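Local coordinates for myosin regulatory light chain (Physarum polycephalum, PDB 2BL0), which binds a calcium ion through an EF-hand and, as a regulatory light chain, forms part of the regulatory domain of myosin II, at residues E10-F15 with I59-F64; I23-L28 with A42-M47; D79-A84 with N135-M140. All coordinates share one frame; numbering follows the deposited sequence.

Contacts 1 and 2 belong to the same EF-hand pair, and contact 3 to the second pair of the dumbbell. Contact 2 is nested inside the chain loop that contact 1 closes; their centres lie about 13 Å apart, and they meet at the short antiparallel sheet of strands 22-24 and 58-60, where Ile59 N probably donates to Ile23 O at 2.9 Å. Phe12 CE1 also packs on Ile23 CD1. The calcium ion is held by Glu63 of contact 1, whereas the Lys25 side chain of contact 2 stays about 11 Å from it. Centre to centre, contact 3 is about 25 Å from contact 1 and about 30 Å from contact 2, away from the calcium site.

Contact 1. Residues E10-F15 with I59-F64; sequences EAFELF and IQFPEF. With CA (calcium ion), chain E.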
loop_
_atom_site.group_PDB
_atom_site.type_symbol
_atom_site.label_atom_id
_atom_site.label_comp_id
_atom_site.label_asym_id
_atom_site.label_seq_id
_atom_site.Cartn_x
_atom_site.Cartn_y
_atom_site.Cartn_z
ATOM N N GLU C 10 28.580 2.348 3.169
ATOM C CA GLU C 10 29.163 2.192 4.497
ATOM C C GLU C 10 29.799 0.807 4.649
ATOM O O GLU C 10 30.900 0.684 5.164
ATOM C CB GLU C 10 28.114 2.458 5.592
ATOM C CG GLU C 10 27.755 3.926 5.726
ATOM C CD GLU C 10 26.523 4.196 6.577
ATOM O OE1 GLU C 10 25.870 3.237 7.026
ATOM O OE2 GLU C 10 26.207 5.393 6.792
ATOM N N ALA C 11 29.116 -0.226 4.161
ATOM C CA ALA C 11 29.629 -1.590 4.215
ATOM C C ALA C 11 30.887 -1.720 3.389
ATOM O O ALA C 11 31.866 -2.310 3.828
ATOM C CB ALA C 11 28.594 -2.574 3.738
ATOM N N PHE C 12 30.849 -1.202 2.160
ATOM C CA PHE C 12 32.013 -1.254 1.290
ATOM C C PHE C 12 33.222 -0.590 1.981
ATOM O O PHE C 12 34.356 -1.086 1.924
ATOM C CB PHE C 12 31.711 -0.560 -0.039
ATOM C CG PHE C 12 32.842 -0.631 -1.027
ATOM C CD1 PHE C 12 32.974 -1.721 -1.867
ATOM C CD2 PHE C 12 33.777 0.390 -1.092
ATOM C CE1 PHE C 12 34.033 -1.784 -2.779
ATOM C CE2 PHE C 12 34.841 0.335 -1.980
ATOM C CZ PHE C 12 34.958 -0.758 -2.830
ATOM N N GLU C 13 32.970 0.549 2.614
ATOM C CA GLU C 13 34.020 1.286 3.313
ATOM C C GLU C 13 34.633 0.419 4.424
ATOM O O GLU C 13 35.846 0.425 4.615
ATOM C CB GLU C 13 33.483 2.604 3.883
ATOM C CG GLU C 13 33.266 3.688 2.834
ATOM C CD GLU C 13 34.517 3.981 2.041
ATOM O OE1 GLU C 13 35.468 4.548 2.608
ATOM O OE2 GLU C 13 34.550 3.612 0.855
ATOM N N LEU C 14 33.808 -0.332 5.143
ATOM C CA LEU C 14 34.324 -1.224 6.193
ATOM C C LEU C 14 35.160 -2.320 5.576
ATOM O O LEU C 14 36.180 -2.723 6.140
ATOM C CB LEU C 14 33.196 -1.880 7.013
ATOM C CG LEU C 14 32.470 -1.045 8.053
ATOM C CD1 LEU C 14 31.615 -1.973 8.923
ATOM C CD2 LEU C 14 33.433 -0.228 8.918
ATOM N N PHE C 15 34.751 -2.796 4.397
ATOM C CA PHE C 15 35.494 -3.835 3.689
ATOM C C PHE C 15 36.768 -3.297 3.004
ATOM O O PHE C 15 37.566 -4.088 2.480
ATOM C CB PHE C 15 34.613 -4.528 2.643
ATOM C CG PHE C 15 33.321 -5.108 3.198
ATOM C CD1 PHE C 15 33.202 -5.490 4.542
ATOM C CD2 PHE C 15 32.220 -5.264 2.376
ATOM C CE1 PHE C 15 32.025 -5.986 5.037
ATOM C CE2 PHE C 15 31.045 -5.776 2.862
ATOM C CZ PHE C 15 30.937 -6.144 4.185
ATOM N N ILE C 59 37.425 -4.880 -7.115
ATOM C CA ILE C 59 36.015 -4.550 -6.959
ATOM C C ILE C 59 35.914 -3.078 -6.552
ATOM O O ILE C 59 36.312 -2.718 -5.447
ATOM C CB ILE C 59 35.338 -5.425 -5.856
ATOM C CG1 ILE C 59 35.488 -6.927 -6.132
ATOM C CG2 ILE C 59 33.841 -5.022 -5.719
ATOM C CD1 ILE C 59 35.136 -7.827 -4.951
ATOM N N GLN C 60 35.409 -2.238 -7.448
ATOM C CA GLN C 60 35.142 -0.829 -7.145
ATOM C C GLN C 60 33.797 -0.724 -6.434
ATOM O O GLN C 60 32.953 -1.601 -6.580
ATOM C CB GLN C 60 35.079 0.023 -8.415
ATOM C CG GLN C 60 36.201 -0.176 -9.454
ATOM C CD GLN C 60 37.598 0.011 -8.893
ATOM O OE1 GLN C 60 38.542 -0.690 -9.316
ATOM N NE2 GLN C 60 37.754 0.952 -7.954
ATOM N N PHE C 61 33.557 0.368 -5.715
ATOM C CA PHE C 61 32.246 0.551 -5.120
ATOM C C PHE C 61 31.085 0.406 -6.128
ATOM O O PHE C 61 30.142 -0.310 -5.849
ATOM C CB PHE C 61 32.108 1.874 -4.343
ATOM C CG PHE C 61 30.721 2.085 -3.819
ATOM C CD1 PHE C 61 30.168 1.159 -2.949
ATOM C CD2 PHE C 61 29.935 3.152 -4.251
ATOM C CE1 PHE C 61 28.878 1.294 -2.488
ATOM C CE2 PHE C 61 28.638 3.298 -3.784
ATOM C CZ PHE C 61 28.107 2.355 -2.901
ATOM N N PRO C 62 31.092 1.094 -7.277
ATOM C CA PRO C 62 29.957 0.920 -8.206
ATOM C C PRO C 62 29.671 -0.534 -8.608
ATOM O O PRO C 62 28.509 -0.862 -8.835
ATOM C CB PRO C 62 30.329 1.778 -9.400
ATOM C CG PRO C 62 31.224 2.874 -8.802
ATOM C CD PRO C 62 32.008 2.165 -7.725
ATOM N N GLU C 63 30.712 -1.362 -8.702
ATOM C CA GLU C 63 30.569 -2.790 -9.001
ATOM C C GLU C 63 29.878 -3.529 -7.851
ATOM O O GLU C 63 28.962 -4.306 -8.067
ATOM C CB GLU C 63 31.929 -3.409 -9.288
ATOM C CG GLU C 63 32.560 -2.967 -10.602
ATOM C CD GLU C 63 33.938 -3.569 -10.802
ATOM O OE1 GLU C 63 34.803 -3.260 -9.986
ATOM O OE2 GLU C 63 34.166 -4.419 -11.693
ATOM N N PHE C 64 30.348 -3.287 -6.630
ATOM C CA PHE C 64 29.750 -3.843 -5.417
ATOM C C PHE C 64 28.287 -3.395 -5.323
ATOM O O PHE C 64 27.404 -4.204 -5.070
ATOM C CB PHE C 64 30.555 -3.361 -4.213
ATOM C CG PHE C 64 29.990 -3.762 -2.871
ATOM C CD1 PHE C 64 30.172 -5.052 -2.394
ATOM C CD2 PHE C 64 29.295 -2.843 -2.083
ATOM C CE1 PHE C 64 29.672 -5.435 -1.156
ATOM C CE2 PHE C 64 28.788 -3.212 -0.840
ATOM C CZ PHE C 64 28.976 -4.518 -0.373
HETATM CA CA CA E . 36.577 -4.355 -11.361
#
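Phe12 drives its ring from helix 3-15 into the start of helix 61-72, where Phe61 and Phe64 receive it. With CG anti to the backbone N (chi1 -177°), the ring reaches across to Phe61, whose CB sits over one face, 4.0 Å from the centroid and nearly on the ring normal. The Phe61 ring itself presents an edge to that face in an offset edge-to-face pair, planes at 63°. Phe64 overlaps Phe12 while pointing the other way: its CB lies 3.7 Å from Phe12 CD1, and the two rings meet obliquely. At the strand-to-helix turn, Ile59 O lies at the ring edge, 3.5 Å from Phe12 CZ. At the far end of Phe64, CZ meets the edge of the Phe15 ring at CE2.

In the first turn of helix 61-72, Glu63 grips the calcium ion with OE1 at 2.5 Å and OE2 at 2.4 Å; the side chains of Asp52, Thr54 and Asn56 and the backbone O of Lys58 complete the protein ligands of this EF-hand. Glu63 OE1 also accepts an almost straight bond (178°) from Gln60 N. Glu63 shares its turn with Phe61 and Phe64, consistent with a metal site built directly against the apolar packing.

Contact 2. Residues I23-L28 with A42-M47; sequences ITKEGL and AAFNEM
Lys25 and Asn45 bring the two backbones nearest to each other, yet their CA atoms stay 8.5 Å apart, and side chains bridge the gap between helix 25-35 and helix 41-51. Segment 23-28 passes from a weakly bonded strand into its helix at Thr24, the N-cap residue, whose OG1 accepts from Gly27 N at 3.0 Å; Leu28 N then donates to Thr24 O. Segment 42-47 is helical throughout.

Phe44 enters between Lys25 and Leu28. A chi1 of 176° swings its ring out beside its own carbonyl carbon and across to the neighbouring helix, where Lys25 O lies near the ring plane, 3.5 Å from CZ. Leu28 and Phe44 point against each other and overlap at their ends, Leu28 CD2 resting obliquely against Phe44 CE1 at 3.7 Å. The same methyl touches Met47 CG at 4.0 Å, so one leucine branch serves two residues of helix 41-51. On the other flank, Lys25 CG approaches Phe44 CE2, and the lysine chain continues extended until NZ donates to Asn45 OD1 at 3.2 Å. The ammonium stands above the amide plane, 55° out of it, and does not lie on a lone pair.

Leu32 and Val39 also touch Phe44 and Met47, while an aromatic side chain of another protein's chain packs on Leu28. The contact joins the exiting helix of the first EF-hand to the entering helix of the second. Its chemistry grades from a buried leucine-phenylalanine-methionine patch to an exposed lysine, whose aliphatic part flanks the aromatic ring and whose charge meets a neutral amide in a fairly long bond off the lone-pair direction, so apolar packing is likely to supply most of the hold.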
loop_
_atom_site.group_PDB
_atom_site.type_symbol
_atom_site.label_atom_id
_atom_site.label_comp_id
_atom_site.label_asym_id
_atom_site.label_seq_id
_atom_site.Cartn_x
_atom_site.Cartn_y
_atom_site.Cartn_z
ATOM N N ILE C 23 38.519 -3.528 -3.637
ATOM C CA ILE C 23 38.750 -4.793 -2.954
ATOM C C ILE C 23 39.363 -5.775 -3.903
ATOM O O ILE C 23 38.752 -6.122 -4.914
ATOM C CB ILE C 23 37.444 -5.382 -2.425
ATOM C CG1 ILE C 23 36.733 -4.377 -1.509
ATOM C CG2 ILE C 23 37.721 -6.745 -1.738
ATOM C CD1 ILE C 23 35.331 -4.782 -1.129
ATOM N N THR C 24 40.555 -6.246 -3.558
ATOM C CA THR C 24 41.245 -7.261 -4.320
ATOM C C THR C 24 40.888 -8.635 -3.779
ATOM O O THR C 24 40.285 -8.739 -2.718
ATOM C CB THR C 24 42.769 -7.070 -4.218
ATOM O OG1 THR C 24 43.169 -7.148 -2.845
ATOM C CG2 THR C 24 43.182 -5.677 -4.644
ATOM N N LYS C 25 41.285 -9.691 -4.491
ATOM C CA LYS C 25 41.096 -11.055 -3.996
ATOM C C LYS C 25 41.786 -11.228 -2.652
ATOM O O LYS C 25 41.191 -11.754 -1.734
ATOM C CB LYS C 25 41.611 -12.114 -4.968
ATOM C CG LYS C 25 40.612 -12.483 -6.028
ATOM C CD LYS C 25 41.070 -13.690 -6.837
ATOM C CE LYS C 25 40.049 -14.037 -7.896
ATOM N NZ LYS C 25 40.247 -15.435 -8.414
ATOM N N GLU C 26 43.039 -10.785 -2.579
ATOM C CA GLU C 26 43.826 -10.727 -1.348
ATOM C C GLU C 26 43.056 -10.016 -0.214
ATOM O O GLU C 26 42.958 -10.523 0.918
ATOM C CB GLU C 26 45.141 -9.999 -1.662
ATOM C CG GLU C 26 46.199 -10.003 -0.585
ATOM C CD GLU C 26 46.893 -11.347 -0.385
ATOM O OE1 GLU C 26 47.143 -12.106 -1.349
ATOM O OE2 GLU C 26 47.201 -11.628 0.780
ATOM N N GLY C 27 42.508 -8.852 -0.514
ATOM C CA GLY C 27 41.753 -8.100 0.474
ATOM C C GLY C 27 40.469 -8.790 0.887
ATOM O O GLY C 27 40.100 -8.775 2.058
ATOM N N LEU C 28 39.786 -9.425 -0.069
ATOM C CA LEU C 28 38.520 -10.088 0.256
ATOM C C LEU C 28 38.757 -11.273 1.186
ATOM O O LEU C 28 37.997 -11.474 2.140
ATOM C CB LEU C 28 37.758 -10.511 -0.999
ATOM C CG LEU C 28 36.375 -11.121 -0.704
ATOM C CD1 LEU C 28 35.446 -10.178 0.063
ATOM C CD2 LEU C 28 35.752 -11.537 -2.018
ATOM N N ALA C 42 35.821 -22.687 -4.385
ATOM C CA ALA C 42 34.971 -22.453 -5.557
ATOM C C ALA C 42 33.980 -21.330 -5.308
ATOM O O ALA C 42 33.764 -20.501 -6.173
ATOM C CB ALA C 42 34.221 -23.717 -5.967
ATOM N N ALA C 43 33.363 -21.333 -4.132
ATOM C CA ALA C 43 32.433 -20.275 -3.767
ATOM C C ALA C 43 33.137 -18.922 -3.621
ATOM O O ALA C 43 32.535 -17.913 -3.919
ATOM C CB ALA C 43 31.669 -20.644 -2.489
ATOM N N PHE C 44 34.402 -18.899 -3.191
ATOM C CA PHE C 44 35.157 -17.644 -3.096
ATOM C C PHE C 44 35.398 -17.036 -4.463
ATOM O O PHE C 44 35.160 -15.853 -4.679
ATOM C CB PHE C 44 36.508 -17.827 -2.393
ATOM C CG PHE C 44 37.346 -16.578 -2.375
ATOM C CD1 PHE C 44 37.139 -15.610 -1.402
ATOM C CD2 PHE C 44 38.294 -16.339 -3.364
ATOM C CE1 PHE C 44 37.883 -14.456 -1.390
ATOM C CE2 PHE C 44 39.035 -15.176 -3.370
ATOM C CZ PHE C 44 38.830 -14.226 -2.373
ATOM N N ASN C 45 35.892 -17.834 -5.401
ATOM C CA ASN C 45 36.118 -17.321 -6.742
ATOM C C ASN C 45 34.822 -16.842 -7.362
ATOM O O ASN C 45 34.802 -15.801 -8.018
ATOM C CB ASN C 45 36.777 -18.383 -7.643
ATOM C CG ASN C 45 38.206 -18.657 -7.253
ATOM O OD1 ASN C 45 38.896 -17.774 -6.738
ATOM N ND2 ASN C 45 38.660 -19.889 -7.470
ATOM N N GLU C 46 33.735 -17.576 -7.115
ATOM C CA GLU C 46 32.408 -17.202 -7.627
ATOM C C GLU C 46 31.973 -15.854 -7.057
ATOM O O GLU C 46 31.517 -14.988 -7.792
ATOM C CB GLU C 46 31.387 -18.283 -7.255
ATOM C CG GLU C 46 29.921 -17.999 -7.533
ATOM C CD GLU C 46 29.034 -19.143 -7.050
ATOM O OE1 GLU C 46 29.033 -19.451 -5.828
ATOM O OE2 GLU C 46 28.353 -19.760 -7.891
ATOM N N MET C 47 32.140 -15.666 -5.753
ATOM C CA MET C 47 31.670 -14.431 -5.120
ATOM C C MET C 47 32.526 -13.250 -5.581
ATOM O O MET C 47 32.009 -12.158 -5.802
ATOM C CB MET C 47 31.590 -14.546 -3.591
ATOM C CG MET C 47 32.856 -14.146 -2.793
ATOM S SD MET C 47 32.682 -14.437 -1.029
ATOM C CE MET C 47 31.834 -13.036 -0.545
#

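Contact 3. Residues D79-A84 with N135-M140; sequences DILRQA and NFINTM
Leu81 turns CG away from its own backbone N (chi1 176°), which brings CD2 among Phe136, Ile137 and Met140. That methyl meets Phe136 CE1 at 3.7 Å, obliquely to the ring, and Met140 CE at 3.7 Å; the methionine torsion about CG-SD is closer to eclipsed than to staggered (chi3 23°) and carries this terminal methyl across the leucine. Ile137 lies alongside Leu81, the two reaching out from facing backbones, with its CG1 4.0 Å from Leu81 CD2.

The contact packs helix 78-87 against the last helix, 134-137, and the turn that follows, thereby joining the beginning and the end of the second EF-hand pair. Phe85 adds to the apolar face through Phe136 and Ile137, and an aromatic side chain of another protein's chain packs on Met140.

Beside Leu81, the bent chain of Arg82 crosses Ile137 at about a right angle, NH1 lying 4.1 Å from Ile137 CD1 and NH2 near CG2. Replacing Ile137 with an alanine would probably open a gap beside Leu81 CD2 and remove the apolar surface next to the guanidinium, which Glu78 would still hold. The charge of Arg82 is met by Glu78, which forms a salt bridge with NH2.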
loop_
_atom_site.group_PDB
_atom_site.type_symbol
_atom_site.label_atom_id
_atom_site.label_comp_id
_atom_site.label_asym_id
_atom_site.label_seq_id
_atom_site.Cartn_x
_atom_site.Cartn_y
_atom_site.Cartn_z
ATOM N N ASP C 79 12.617 -0.652 9.878
ATOM C CA ASP C 79 11.442 0.094 10.338
ATOM C C ASP C 79 10.266 -0.036 9.382
ATOM O O ASP C 79 9.119 -0.072 9.810
ATOM C CB ASP C 79 11.773 1.589 10.500
ATOM C CG ASP C 79 12.669 1.877 11.693
ATOM O OD1 ASP C 79 13.291 0.938 12.231
ATOM O OD2 ASP C 79 12.818 3.026 12.165
ATOM N N ILE C 80 10.541 -0.071 8.085
ATOM C CA ILE C 80 9.459 -0.169 7.115
ATOM C C ILE C 80 8.839 -1.559 7.164
ATOM O O ILE C 80 7.619 -1.692 7.056
ATOM C CB ILE C 80 9.930 0.247 5.700
ATOM C CG1 ILE C 80 9.975 1.780 5.629
ATOM C CG2 ILE C 80 8.986 -0.292 4.616
ATOM C CD1 ILE C 80 10.688 2.340 4.441
ATOM N N LEU C 81 9.671 -2.582 7.339
ATOM C CA LEU C 81 9.192 -3.957 7.456
ATOM C C LEU C 81 8.414 -4.157 8.760
ATOM O O LEU C 81 7.379 -4.834 8.780
ATOM C CB LEU C 81 10.365 -4.940 7.353
ATOM C CG LEU C 81 10.067 -6.432 7.537
ATOM C CD1 LEU C 81 8.972 -6.920 6.589
ATOM C CD2 LEU C 81 11.323 -7.277 7.368
ATOM N N ARG C 82 8.899 -3.546 9.840
ATOM C CA ARG C 82 8.227 -3.608 11.137
ATOM C C ARG C 82 6.821 -3.023 11.063
ATOM O O ARG C 82 5.857 -3.653 11.496
ATOM C CB ARG C 82 9.047 -2.856 12.191
ATOM C CG ARG C 82 8.364 -2.729 13.566
ATOM C CD ARG C 82 9.275 -2.189 14.680
ATOM N NE ARG C 82 10.635 -2.709 14.584
ATOM C CZ ARG C 82 10.996 -3.958 14.876
ATOM N NH1 ARG C 82 10.104 -4.845 15.313
ATOM N NH2 ARG C 82 12.260 -4.323 14.731
ATOM N N GLN C 83 6.733 -1.814 10.516
ATOM C CA GLN C 83 5.467 -1.124 10.263
ATOM C C GLN C 83 4.513 -1.926 9.375
ATOM O O GLN C 83 3.294 -1.832 9.542
ATOM C CB GLN C 83 5.716 0.211 9.564
ATOM C CG GLN C 83 6.203 1.339 10.438
ATOM C CD GLN C 83 6.290 2.640 9.661
ATOM O OE1 GLN C 83 5.281 3.126 9.151
ATOM N NE2 GLN C 83 7.496 3.201 9.559
ATOM N N ALA C 84 5.060 -2.659 8.409
ATOM C CA ALA C 84 4.255 -3.449 7.480
ATOM C C ALA C 84 3.596 -4.602 8.227
ATOM O O ALA C 84 2.436 -4.921 7.992
ATOM C CB ALA C 84 5.097 -3.965 6.335
ATOM N N ASN C 135 11.075 -13.155 14.580
ATOM C CA ASN C 135 12.018 -14.214 14.202
ATOM C C ASN C 135 12.501 -14.020 12.772
ATOM O O ASN C 135 13.667 -14.273 12.478
ATOM C CB ASN C 135 11.390 -15.602 14.351
ATOM C CG ASN C 135 11.166 -15.980 15.803
ATOM O OD1 ASN C 135 10.897 -15.120 16.635
ATOM N ND2 ASN C 135 11.303 -17.266 16.117
ATOM N N PHE C 136 11.611 -13.556 11.893
ATOM C CA PHE C 136 12.011 -13.234 10.513
ATOM C C PHE C 136 12.841 -11.952 10.423
ATOM O O PHE C 136 13.900 -11.931 9.785
ATOM C CB PHE C 136 10.798 -13.109 9.585
ATOM C CG PHE C 136 11.151 -12.560 8.222
ATOM C CD1 PHE C 136 10.636 -11.351 7.782
ATOM C CD2 PHE C 136 12.037 -13.243 7.400
ATOM C CE1 PHE C 136 10.967 -10.852 6.529
ATOM C CE2 PHE C 136 12.385 -12.741 6.156
ATOM C CZ PHE C 136 11.853 -11.544 5.721
ATOM N N ILE C 137 12.347 -10.878 11.033
ATOM C CA ILE C 137 13.004 -9.574 10.944
ATOM C C ILE C 137 14.421 -9.635 11.465
ATOM O O ILE C 137 15.350 -9.152 10.821
ATOM C CB ILE C 137 12.261 -8.520 11.766
ATOM C CG1 ILE C 137 10.875 -8.227 11.181
ATOM C CG2 ILE C 137 13.067 -7.223 11.822
ATOM C CD1 ILE C 137 10.081 -7.274 12.026
ATOM N N ASN C 138 14.570 -10.203 12.659
ATOM C CA ASN C 138 15.864 -10.262 13.332
ATOM C C ASN C 138 16.886 -11.095 12.583
ATOM O O ASN C 138 18.076 -10.958 12.831
ATOM C CB ASN C 138 15.721 -10.790 14.762
ATOM C CG ASN C 138 14.972 -9.833 15.665
ATOM O OD1 ASN C 138 14.497 -10.221 16.732
ATOM N ND2 ASN C 138 14.869 -8.574 15.249
ATOM N N THR C 139 16.431 -11.943 11.658
ATOM C CA THR C 139 17.365 -12.684 10.803
ATOM C C THR C 139 18.007 -11.802 9.733
ATOM O O THR C 139 18.967 -12.213 9.085
ATOM C CB THR C 139 16.709 -13.915 10.147
ATOM O OG1 THR C 139 15.675 -14.430 10.984
ATOM C CG2 THR C 139 17.711 -15.068 10.099
ATOM N N MET C 140 17.477 -10.597 9.560
ATOM C CA MET C 140 17.991 -9.648 8.582
ATOM C C MET C 140 18.685 -8.448 9.228
ATOM O O MET C 140 19.613 -7.882 8.647
ATOM C CB MET C 140 16.848 -9.194 7.664
ATOM C CG MET C 140 17.064 -9.603 6.235
ATOM S SD MET C 140 15.637 -9.672 5.186
ATOM C CE MET C 140 14.445 -8.599 5.967
#